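Local coordinates for protein enoyl-CoA hydratase (Mycobacterium avium, PDB 3OC7) that probably adds water across the double bond of enoyl-CoA thioesters in fatty acid metabolism, as enoyl-CoA hydratases of the crotonase family do, at residues Ala22-Asn27 / Arg57-Ala62. Residues are numbered along the deposited sequence; the frame is centred on the assembly and turned at random.
Sequences ARLTLN and RVVVLA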
loop_
_atom_site.group_PDB
_atom_site.type_symbol
_atom_site.label_atom_id
_atom_site.label_comp_id
_atom_site.label_asym_id
_atom_site.label_seq_id
_atom_site.Cartn_x
_atom_site.Cartn_y
_atom_site.Cartn_z
ATOM N N ALA A 22 -4.757 -29.870 6.413
ATOM C CA ALA A 22 -5.530 -30.481 5.320
ATOM C C ALA A 22 -5.082 -29.936 3.955
ATOM O O ALA A 22 -4.904 -28.724 3.812
ATOM C CB ALA A 22 -7.046 -30.265 5.527
ATOM N N ARG A 23 -4.887 -30.816 2.967
ATOM C CA ARG A 23 -4.512 -30.436 1.588
ATOM C C ARG A 23 -5.698 -30.619 0.637
ATOM O O ARG A 23 -6.245 -31.735 0.544
ATOM C CB ARG A 23 -3.297 -31.250 1.114
ATOM C CG ARG A 23 -2.726 -30.888 -0.268
ATOM C CD ARG A 23 -1.457 -31.690 -0.584
ATOM N NE ARG A 23 -0.275 -31.091 0.037
ATOM C CZ ARG A 23 0.700 -30.465 -0.625
ATOM N NH1 ARG A 23 0.666 -30.374 -1.949
ATOM N NH2 ARG A 23 1.718 -29.935 0.040
ATOM N N LEU A 24 -6.110 -29.534 -0.033
ATOM C CA LEU A 24 -7.146 -29.556 -1.079
ATOM C C LEU A 24 -6.482 -29.396 -2.446
ATOM O O LEU A 24 -5.898 -28.330 -2.730
ATOM C CB LEU A 24 -8.181 -28.425 -0.858
ATOM C CG LEU A 24 -8.912 -28.332 0.489
ATOM C CD1 LEU A 24 -9.847 -27.134 0.576
ATOM C CD2 LEU A 24 -9.689 -29.617 0.835
ATOM N N THR A 25 -6.539 -30.431 -3.290
ATOM C CA THR A 25 -5.842 -30.399 -4.591
ATOM C C THR A 25 -6.814 -30.278 -5.768
ATOM O O THR A 25 -7.654 -31.169 -5.990
ATOM C CB THR A 25 -4.937 -31.675 -4.819
ATOM O OG1 THR A 25 -4.083 -31.877 -3.679
ATOM C CG2 THR A 25 -4.084 -31.584 -6.129
ATOM N N LEU A 26 -6.682 -29.198 -6.541
ATOM C CA LEU A 26 -7.427 -29.048 -7.814
ATOM C C LEU A 26 -6.940 -30.114 -8.821
ATOM O O LEU A 26 -5.745 -30.171 -9.127
ATOM C CB LEU A 26 -7.273 -27.627 -8.401
ATOM C CG LEU A 26 -7.584 -26.407 -7.521
ATOM C CD1 LEU A 26 -7.174 -25.107 -8.199
ATOM C CD2 LEU A 26 -9.051 -26.361 -7.146
ATOM N N ASN A 27 -7.858 -30.951 -9.317
ATOM C CA ASN A 27 -7.511 -32.141 -10.152
ATOM C C ASN A 27 -8.528 -32.383 -11.291
ATOM O O ASN A 27 -9.248 -33.406 -11.315
ATOM C CB ASN A 27 -7.355 -33.388 -9.252
ATOM C CG ASN A 27 -6.763 -34.601 -9.987
ATOM O OD1 ASN A 27 -5.929 -34.480 -10.901
ATOM N ND2 ASN A 27 -7.176 -35.791 -9.553
ATOM N N ARG A 57 -5.286 -27.080 11.794
ATOM C CA ARG A 57 -4.992 -25.654 12.087
ATOM C C ARG A 57 -4.618 -24.777 10.855
ATOM O O ARG A 57 -4.546 -23.542 10.964
ATOM C CB ARG A 57 -3.979 -25.512 13.251
ATOM C CG ARG A 57 -4.558 -25.971 14.619
ATOM C CD ARG A 57 -3.704 -25.601 15.846
ATOM N NE ARG A 57 -2.341 -26.137 15.831
ATOM C CZ ARG A 57 -2.006 -27.398 16.117
ATOM N NH1 ARG A 57 -2.937 -28.295 16.429
ATOM N NH2 ARG A 57 -0.733 -27.768 16.073
ATOM N N VAL A 58 -4.445 -25.407 9.685
ATOM C CA VAL A 58 -4.078 -24.716 8.444
ATOM C C VAL A 58 -4.491 -25.559 7.219
ATOM O O VAL A 58 -4.509 -26.811 7.314
ATOM C CB VAL A 58 -2.547 -24.363 8.432
ATOM C CG1 VAL A 58 -1.678 -25.621 8.503
ATOM C CG2 VAL A 58 -2.150 -23.502 7.218
ATOM N N VAL A 59 -4.835 -24.890 6.106
ATOM C CA VAL A 59 -5.126 -25.529 4.796
ATOM C C VAL A 59 -4.118 -25.157 3.703
ATOM O O VAL A 59 -3.725 -23.979 3.611
ATOM C CB VAL A 59 -6.533 -25.064 4.285
ATOM C CG1 VAL A 59 -6.830 -25.550 2.841
ATOM C CG2 VAL A 59 -7.633 -25.522 5.226
ATOM N N VAL A 60 -3.700 -26.130 2.873
ATOM C CA VAL A 60 -2.932 -25.862 1.633
ATOM C C VAL A 60 -3.820 -26.082 0.397
ATOM O O VAL A 60 -4.447 -27.152 0.272
ATOM C CB VAL A 60 -1.644 -26.747 1.537
ATOM C CG1 VAL A 60 -0.911 -26.552 0.173
ATOM C CG2 VAL A 60 -0.709 -26.498 2.739
ATOM N N LEU A 61 -3.898 -25.076 -0.490
ATOM C CA LEU A 61 -4.608 -25.188 -1.771
ATOM C C LEU A 61 -3.573 -25.449 -2.887
ATOM O O LEU A 61 -2.839 -24.520 -3.283
ATOM C CB LEU A 61 -5.433 -23.916 -2.056
ATOM C CG LEU A 61 -6.274 -23.820 -3.346
ATOM C CD1 LEU A 61 -7.334 -24.945 -3.482
ATOM C CD2 LEU A 61 -6.941 -22.426 -3.491
ATOM N N ALA A 62 -3.534 -26.697 -3.396
ATOM C CA ALA A 62 -2.539 -27.203 -4.362
ATOM C C ALA A 62 -3.192 -27.557 -5.718
ATOM O O ALA A 62 -4.417 -27.403 -5.875
ATOM C CB ALA A 62 -1.811 -28.422 -3.758
#
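Ala22, Leu24 and Leu26 reach across to Val58, Val60 and Ala62 through five backbone hydrogen bonds, a compact example of parallel strand pairing. Leu24 is gripped twice: its N donates to Val60 O (2.9 Å), almost straight in line with the carbonyl, and its O accepts from Ala62 N (2.9 Å). The last bond, Leu26 N to Ala62 O (3.0 Å), arrives from above the carbonyl plane, 38° out of it. Between these bonds the carbonyl oxygens also take CA-H contacts, as from Val59 CA to Ala22 O at 3.4 Å.

On the face carrying Ala22, Leu24, Val59 and Leu61 the side chains that meet are all aliphatic. Leu24 CD1 lies 4.1 Å from Val59 CG1, the two side chains passing at a slant. Leu61 CG stands anti to the backbone N (chi1 -179°), and the turn at chi2 brings CD1 back toward the partner strand, 4.3 Å from Leu26 CD2 at its end. Helix 37-52 packs on this layer, with Leu47 on Leu24 and Ala50 on both Ala22 and Val59.

The other face holds Arg23, Thr25, Val60 and Ala62. The Arg23 chain runs extended, then bends at chi3 (-82°), laying one guanidinium face over Val60 CG1 while NH1 comes within 3.6 Å of Ala62 CB. Ile200 and Val204 of helix 196-208 rest on Val60.

Strands 21-26 and 58-63, joined through helix 37-52, form a beta-alpha-beta unit near the start of the crotonase fold, and strand 9-12 pairs antiparallel along the outer side of 21-26. The chemistry divides accordingly: main-chain bonds set the register, aliphatic packing seats the crossover helix, and the partly exposed arginine lays its charged group over Val60, with Ala62 close by.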